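Local structure of flavin adenine dinucleotide synthase (Saccharomyces cerevisiae, 2WSI) at residues N15-I20 against Q25-T30; F58-G63 against L121-R126. The protein catalyses the transfer of an adenylyl group from ATP to flavin mononucleotide, forming the coenzyme flavin adenine dinucleotide (FAD) and diphosphate. One frame throughout, in Å; residues are numbered along the deposited sequence.

Interaction 1: residues N15-I20 against Q25-T30; sequences NSYLHI and QIIAST
Tyr17, Ile20, Ile27 and Thr30 close a helix-loop-helix unit, in which the last turn of helix 3-18 and the short connection after it meet the first turns of helix 25-45. On the side of residues 15-20 most of the contact comes from Tyr17. Its CG stands anti to the backbone N (chi1 -167°), which sends the ring across to the second helix, and the hydroxyl end enters the groove between Ile27 and Thr30. There the packing is tight: Tyr17 OH lies 3.0 Å from Thr30 CB and 3.2 Å from Ile27 CD1. Thr30 CG2 approaches the same ring obliquely, 3.5 Å from Tyr17 CZ, and the two side chains cross at about a right angle. The backbone oxygen of Ile27 sits at the ring edge, near its plane.

Ile27 divides its branches between two partners. With CG1 beside the backbone N and chi2 at -42°, CD1 is turned to the phenol, whereas CG2 faces Ile20, 3.7 Å from Ile20 CG2. Ile20 in turn reaches back over Tyr17, its CD1 3.6 Å above the ring plane and offset toward the rim, so the ring is covered there from within its own segment.

Across the two segments the contact is van der Waals packing. Tyr17 OH is hydrogen-bonded to Ser204 OG of helix 199-209, and the Thr30 hydroxyl lies within bonding reach of both Ile26 O, one turn back, and Asn201 OD1. Tyr208 and Phe205 also meet the Tyr17 ring edge-to-face. Gln31 NE2 of helix 25-45 is hydrogen-bonded to the backbone oxygens of Tyr17, in the last turn of helix 3-18, and of Ile20, in the connection, while Trp249 and Glu250 of helix 248-252 pack on Ile20 and Ile27.

Interaction 2: residues F58-G63 against L121-R126; sequences FSYNGG and LETSER. With FAD (flavin-adenine dinucleotide), chain C.
The Tyr60 ring has the backbone N of Gly62 on one face, 3.6 Å above the plane and over its centre, and Thr123 OG1 in plane at its edge. A second flat group, the adenine of FAD, is covered on one face by Asn61, whose CB is 3.6 Å from C6A and whose ND2 is 3.3 Å from N7A.

Tyr60 and Thr123 are joined by a single short hydrogen bond, in which Tyr60 OH donates to Thr123 OG1 at 2.7 Å. With chi1 at -179° the Tyr60 side chain is fully extended from the main chain and the ring reaches helix 114-126; the in-plane position of the acceptor suits a phenolic O-H. Thr123 OG1 is also hydrogen-bonded to Phe119 O, one turn earlier in the helix; the buried hydroxyl therefore has two partners, and the tyrosine is linked through it to the helix backbone.

On either side of Tyr60 in the chain, its neighbours serve the ligand. FAD O2B donates to Ser59 O at 2.9 Å, and Ser59 OG is bonded to Val162 O on the adjoining strand 160-162. Gly63 N donates to Asn61 OD1 (3.0 Å, 160°) in the manner of an Asx turn, although the placement of OD1 is less sure. Gly62 bends the chain with a positive phi of 77°, and Gly63 is the N-cap residue of helix 64-87. A glycine-rich turn leading into a helix from a strand flanked by parallel neighbours in a mixed sheet, beside the nucleotide, is consistent with the PP-loop position of the PAPS reductase family, in its Rossmann-like HUP fold.

Both contacts are buried, but they differ in depth: the centre of interaction 1 is about 18 Å from the centre of the chain, that of interaction 2 about 9 Å. They do not touch, their nearest atoms being about 14 Å apart. Interaction 1 joins helices consecutive in sequence, mainly by apolar packing, away from the FAD site. Interaction 2 brings together elements distant in sequence, a central strand with its following loop and helix 114-126, through one hydroxyl pair behind the adenine pocket. A tyrosine carries each contact, yet its hydroxyl bonds to a third helix in the first and directly across the segments in the second. Helix 25-45 leads on to strand 56-59.

Interaction 1: residues N15-I20 against Q25-T30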
loop_
_atom_site.group_PDB
_atom_site.type_symbol
_atom_site.label_atom_id
_atom_site.label_comp_id
_atom_site.label_asym_id
_atom_site.label_seq_id
_atom_site.Cartn_x
_atom_site.Cartn_y
_atom_site.Cartn_z
ATOM N N ASN A 15 4.807 8.706 13.088
ATOM C CA ASN A 15 4.944 9.255 14.442
ATOM C C ASN A 15 3.815 10.247 14.755
ATOM O O ASN A 15 3.198 10.211 15.812
ATOM C CB ASN A 15 6.301 9.952 14.579
ATOM C CG ASN A 15 6.715 10.153 16.048
ATOM O OD1 ASN A 15 6.492 9.294 16.893
ATOM N ND2 ASN A 15 7.342 11.279 16.330
ATOM N N SER A 16 3.549 11.129 13.809
ATOM C CA SER A 16 2.481 12.087 13.936
ATOM C C SER A 16 1.119 11.381 14.100
ATOM O O SER A 16 0.300 11.773 14.943
ATOM C CB SER A 16 2.494 13.014 12.725
ATOM O OG SER A 16 1.434 13.937 12.789
ATOM N N TYR A 17 0.876 10.325 13.323
ATOM C CA TYR A 17 -0.383 9.604 13.451
ATOM C C TYR A 17 -0.465 8.990 14.843
ATOM O O TYR A 17 -1.537 8.982 15.468
ATOM C CB TYR A 17 -0.528 8.487 12.402
ATOM C CG TYR A 17 -1.949 7.954 12.343
ATOM C CD1 TYR A 17 -2.849 8.387 11.361
ATOM C CD2 TYR A 17 -2.394 7.031 13.292
ATOM C CE1 TYR A 17 -4.167 7.874 11.322
ATOM C CE2 TYR A 17 -3.663 6.545 13.279
ATOM C CZ TYR A 17 -4.557 6.971 12.322
ATOM O OH TYR A 17 -5.805 6.436 12.374
ATOM N N LEU A 18 0.660 8.471 15.329
ATOM C CA LEU A 18 0.668 7.768 16.614
ATOM C C LEU A 18 0.480 8.769 17.755
ATOM O O LEU A 18 0.237 8.374 18.883
ATOM C CB LEU A 18 1.981 6.987 16.839
ATOM C CG LEU A 18 2.235 5.717 16.016
ATOM C CD1 LEU A 18 3.588 5.048 16.357
ATOM C CD2 LEU A 18 1.098 4.739 16.223
ATOM N N HIS A 19 0.623 10.058 17.468
ATOM C CA HIS A 19 0.417 11.081 18.483
ATOM C C HIS A 19 -0.959 11.738 18.385
ATOM O O HIS A 19 -1.248 12.693 19.112
ATOM C CB HIS A 19 1.505 12.151 18.382
ATOM C CG HIS A 19 2.812 11.740 18.985
ATOM N ND1 HIS A 19 3.302 12.297 20.148
ATOM C CD2 HIS A 19 3.727 10.819 18.594
ATOM C CE1 HIS A 19 4.464 11.742 20.445
ATOM N NE2 HIS A 19 4.745 10.843 19.517
ATOM N N ILE A 20 -1.807 11.267 17.471
ATOM C CA ILE A 20 -3.171 11.775 17.430
ATOM C C ILE A 20 -3.898 11.455 18.742
ATOM O O ILE A 20 -3.987 10.291 19.171
ATOM C CB ILE A 20 -3.998 11.185 16.291
ATOM C CG1 ILE A 20 -3.425 11.610 14.936
ATOM C CG2 ILE A 20 -5.443 11.673 16.410
ATOM C CD1 ILE A 20 -3.967 10.774 13.770
ATOM N N GLN A 25 -12.681 5.447 17.849
ATOM C CA GLN A 25 -12.367 4.033 17.789
ATOM C C GLN A 25 -11.466 3.785 16.570
ATOM O O GLN A 25 -10.564 2.958 16.612
ATOM C CB GLN A 25 -13.649 3.198 17.718
ATOM C CG GLN A 25 -14.505 3.325 18.992
ATOM C CD GLN A 25 -15.978 2.975 18.772
ATOM O OE1 GLN A 25 -16.351 1.800 18.710
ATOM N NE2 GLN A 25 -16.824 4.004 18.670
ATOM N N ILE A 26 -11.716 4.517 15.489
ATOM C CA ILE A 26 -10.985 4.287 14.250
ATOM C C ILE A 26 -9.528 4.674 14.449
ATOM O O ILE A 26 -8.630 3.888 14.127
ATOM C CB ILE A 26 -11.597 5.053 13.074
ATOM C CG1 ILE A 26 -12.897 4.391 12.623
ATOM C CG2 ILE A 26 -10.639 5.084 11.864
ATOM C CD1 ILE A 26 -13.693 5.318 11.750
ATOM N N ILE A 27 -9.290 5.857 15.008
ATOM C CA ILE A 27 -7.922 6.313 15.197
ATOM C C ILE A 27 -7.187 5.392 16.139
ATOM O O ILE A 27 -6.046 5.014 15.862
ATOM C CB ILE A 27 -7.812 7.766 15.724
ATOM C CG1 ILE A 27 -8.422 8.760 14.726
ATOM C CG2 ILE A 27 -6.336 8.142 15.948
ATOM C CD1 ILE A 27 -8.084 8.460 13.302
ATOM N N ALA A 28 -7.817 5.019 17.250
ATOM C CA ALA A 28 -7.134 4.168 18.239
ATOM C C ALA A 28 -6.842 2.782 17.658
ATOM O O ALA A 28 -5.796 2.202 17.904
ATOM C CB ALA A 28 -7.972 4.045 19.525
ATOM N N SER A 29 -7.799 2.246 16.912
ATOM C CA SER A 29 -7.607 0.973 16.237
ATOM C C SER A 29 -6.416 1.036 15.258
ATOM O O SER A 29 -5.640 0.097 15.140
ATOM C CB SER A 29 -8.856 0.642 15.445
ATOM O OG SER A 29 -8.623 -0.457 14.620
ATOM N N THR A 30 -6.315 2.142 14.546
ATOM C CA THR A 30 -5.274 2.299 13.521
ATOM C C THR A 30 -3.906 2.519 14.172
ATOM O O THR A 30 -2.886 2.065 13.667
ATOM C CB THR A 30 -5.633 3.443 12.579
ATOM O OG1 THR A 30 -6.927 3.193 11.992
ATOM C CG2 THR A 30 -4.549 3.586 11.439
#

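Interaction 2: residues F58-G63 against L121-R126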
loop_
_atom_site.group_PDB
_atom_site.type_symbol
_atom_site.label_atom_id
_atom_site.label_comp_id
_atom_site.label_asym_id
_atom_site.label_seq_id
_atom_site.Cartn_x
_atom_site.Cartn_y
_atom_site.Cartn_z
ATOM N N PHE A 58 10.472 -5.445 -2.089
ATOM C CA PHE A 58 9.127 -4.991 -1.731
ATOM C C PHE A 58 8.222 -5.148 -2.962
ATOM O O PHE A 58 8.504 -4.559 -4.026
ATOM C CB PHE A 58 9.202 -3.513 -1.302
ATOM C CG PHE A 58 7.957 -3.022 -0.633
ATOM C CD1 PHE A 58 7.903 -2.915 0.738
ATOM C CD2 PHE A 58 6.838 -2.692 -1.383
ATOM C CE1 PHE A 58 6.731 -2.495 1.381
ATOM C CE2 PHE A 58 5.654 -2.280 -0.761
ATOM C CZ PHE A 58 5.597 -2.182 0.615
ATOM N N SER A 59 7.159 -5.959 -2.864
ATOM C CA SER A 59 6.223 -6.048 -3.996
ATOM C C SER A 59 5.226 -4.899 -3.939
ATOM O O SER A 59 4.434 -4.764 -3.006
ATOM C CB SER A 59 5.508 -7.411 -4.110
ATOM O OG SER A 59 4.756 -7.715 -2.945
ATOM N N TYR A 60 5.275 -4.066 -4.960
ATOM C CA TYR A 60 4.511 -2.831 -4.967
ATOM C C TYR A 60 3.702 -2.738 -6.264
ATOM O O TYR A 60 4.258 -2.899 -7.354
ATOM C CB TYR A 60 5.482 -1.664 -4.891
ATOM C CG TYR A 60 4.831 -0.300 -4.867
ATOM C CD1 TYR A 60 3.990 0.067 -3.815
ATOM C CD2 TYR A 60 5.077 0.638 -5.877
ATOM C CE1 TYR A 60 3.398 1.315 -3.772
ATOM C CE2 TYR A 60 4.494 1.884 -5.842
ATOM C CZ TYR A 60 3.645 2.223 -4.779
ATOM O OH TYR A 60 3.044 3.453 -4.676
ATOM N N ASN A 61 2.413 -2.435 -6.153
ATOM C CA ASN A 61 1.554 -2.298 -7.341
ATOM C C ASN A 61 0.757 -0.988 -7.298
ATOM O O ASN A 61 -0.166 -0.793 -8.090
ATOM C CB ASN A 61 0.590 -3.484 -7.479
ATOM C CG ASN A 61 -0.392 -3.580 -6.306
ATOM O OD1 ASN A 61 -0.384 -2.752 -5.393
ATOM N ND2 ASN A 61 -1.240 -4.602 -6.329
ATOM N N GLY A 62 1.153 -0.077 -6.406
ATOM C CA GLY A 62 0.542 1.243 -6.361
ATOM C C GLY A 62 -0.836 1.270 -5.703
ATOM O O GLY A 62 -1.433 2.343 -5.560
ATOM N N GLY A 63 -1.347 0.113 -5.287
ATOM C CA GLY A 63 -2.655 0.091 -4.621
ATOM C C GLY A 63 -2.586 0.662 -3.196
ATOM O O GLY A 63 -1.495 0.888 -2.649
ATOM N N LEU A 121 5.088 4.508 -11.400
ATOM C CA LEU A 121 6.297 5.222 -11.841
ATOM C C LEU A 121 6.519 6.504 -11.022
ATOM O O LEU A 121 7.617 6.747 -10.551
ATOM C CB LEU A 121 6.206 5.562 -13.338
ATOM C CG LEU A 121 6.118 4.398 -14.333
ATOM C CD1 LEU A 121 6.220 4.939 -15.793
ATOM C CD2 LEU A 121 7.172 3.330 -14.120
ATOM N N GLU A 122 5.482 7.324 -10.848
ATOM C CA GLU A 122 5.639 8.559 -10.088
ATOM C C GLU A 122 6.015 8.277 -8.629
ATOM O O GLU A 122 6.874 8.949 -8.060
ATOM C CB GLU A 122 4.367 9.420 -10.118
ATOM C CG GLU A 122 4.070 10.075 -11.469
ATOM C CD GLU A 122 5.007 11.254 -11.760
ATOM O OE1 GLU A 122 5.758 11.685 -10.847
ATOM O OE2 GLU A 122 4.992 11.742 -12.906
ATOM N N THR A 123 5.388 7.281 -8.010
ATOM C CA THR A 123 5.659 7.072 -6.600
ATOM C C THR A 123 6.987 6.333 -6.444
ATOM O O THR A 123 7.640 6.442 -5.407
ATOM C CB THR A 123 4.488 6.385 -5.849
ATOM O OG1 THR A 123 4.174 5.132 -6.457
ATOM C CG2 THR A 123 3.258 7.273 -5.847
ATOM N N SER A 124 7.408 5.593 -7.470
ATOM C CA SER A 124 8.755 5.007 -7.451
ATOM C C SER A 124 9.797 6.121 -7.361
ATOM O O SER A 124 10.830 5.975 -6.721
ATOM C CB SER A 124 9.006 4.179 -8.710
ATOM O OG SER A 124 8.352 2.924 -8.606
ATOM N N GLU A 125 9.537 7.242 -8.030
ATOM C CA GLU A 125 10.467 8.359 -7.966
ATOM C C GLU A 125 10.342 9.119 -6.634
ATOM O O GLU A 125 11.355 9.530 -6.056
ATOM C CB GLU A 125 10.290 9.291 -9.169
ATOM C CG GLU A 125 10.659 8.594 -10.494
ATOM C CD GLU A 125 12.125 8.777 -10.901
ATOM O OE1 GLU A 125 12.948 9.132 -10.024
ATOM O OE2 GLU A 125 12.444 8.573 -12.105
ATOM N N ARG A 126 9.121 9.296 -6.134
ATOM C CA ARG A 126 8.942 9.929 -4.832
ATOM C C ARG A 126 9.633 9.137 -3.700
ATOM O O ARG A 126 10.246 9.713 -2.809
ATOM C CB ARG A 126 7.451 10.045 -4.506
ATOM C CG ARG A 126 7.131 10.988 -3.357
ATOM C CD ARG A 126 5.595 11.089 -3.121
ATOM N NE ARG A 126 5.294 11.849 -1.908
ATOM C CZ ARG A 126 5.591 13.136 -1.719
ATOM N NH1 ARG A 126 6.205 13.829 -2.672
ATOM N NH2 ARG A 126 5.279 13.735 -0.563
HETATM P PA FAD C . -3.654 -8.727 -4.423
HETATM O O1A FAD C . -4.541 -7.874 -5.288
HETATM O O2A FAD C . -3.071 -9.871 -5.206
HETATM O O5B FAD C . -2.510 -7.883 -3.642
HETATM C C5B FAD C . -1.867 -8.484 -2.534
HETATM C C4B FAD C . -0.423 -7.974 -2.473
HETATM O O4B FAD C . 0.349 -8.634 -3.442
HETATM C C3B FAD C . -0.332 -6.497 -2.801
HETATM O O3B FAD C . -0.480 -5.700 -1.654
HETATM C C2B FAD C . 1.066 -6.393 -3.382
HETATM O O2B FAD C . 2.024 -6.276 -2.352
HETATM C C1B FAD C . 1.234 -7.724 -4.067
HETATM N N9A FAD C . 0.842 -7.573 -5.478
HETATM C C8A FAD C . -0.376 -7.827 -6.057
HETATM N N7A FAD C . -0.290 -7.567 -7.390
HETATM C C5A FAD C . 0.971 -7.129 -7.643
HETATM C C6A FAD C . 1.606 -6.716 -8.796
HETATM N N6A FAD C . 0.990 -6.695 -9.992
HETATM N N1A FAD C . 2.920 -6.356 -8.716
HETATM C C2A FAD C . 3.618 -6.381 -7.526
HETATM N N3A FAD C . 2.969 -6.755 -6.372
HETATM C C4A FAD C . 1.680 -7.149 -6.454
HETATM N N1 FAD C . -0.671 -17.570 -2.944
HETATM C C2 FAD C . -0.567 -18.861 -2.495
HETATM O O2 FAD C . -1.564 -19.581 -2.445
HETATM N N3 FAD C . 0.651 -19.358 -2.103
HETATM C C4 FAD C . 1.782 -18.572 -2.161
HETATM O O4 FAD C . 2.843 -19.080 -1.783
HETATM C C4X FAD C . 1.683 -17.255 -2.620
HETATM N N5 FAD C . 2.796 -16.421 -2.693
HETATM C C5X FAD C . 2.676 -15.120 -3.139
HETATM C C6 FAD C . 3.785 -14.277 -3.217
HETATM C C7 FAD C . 3.639 -12.974 -3.702
HETATM C C7M FAD C . 4.815 -12.046 -3.809
HETATM C C8 FAD C . 2.384 -12.521 -4.088
HETATM C C8M FAD C . 2.205 -11.118 -4.586
HETATM C C9 FAD C . 1.286 -13.357 -3.999
HETATM C C9A FAD C . 1.424 -14.652 -3.541
HETATM N N10 FAD C . 0.313 -15.470 -3.480
HETATM C C10 FAD C . 0.440 -16.757 -2.999
HETATM C "C1'" FAD C . -1.033 -14.932 -3.885
HETATM C "C2'" FAD C . -1.733 -14.269 -2.679
HETATM O "O2'" FAD C . -1.777 -15.089 -1.535
HETATM C "C3'" FAD C . -3.151 -13.804 -2.997
HETATM O "O3'" FAD C . -3.990 -14.926 -3.125
HETATM C "C4'" FAD C . -3.179 -12.988 -4.276
HETATM O "O4'" FAD C . -2.158 -12.012 -4.252
HETATM C "C5'" FAD C . -4.522 -12.273 -4.425
HETATM O "O5'" FAD C . -4.899 -11.729 -3.174
HETATM P P FAD C . -5.573 -10.269 -3.076
HETATM O O1P FAD C . -6.485 -10.056 -4.262
HETATM O O2P FAD C . -6.225 -10.085 -1.725
HETATM O O3P FAD C . -4.412 -9.176 -3.100
#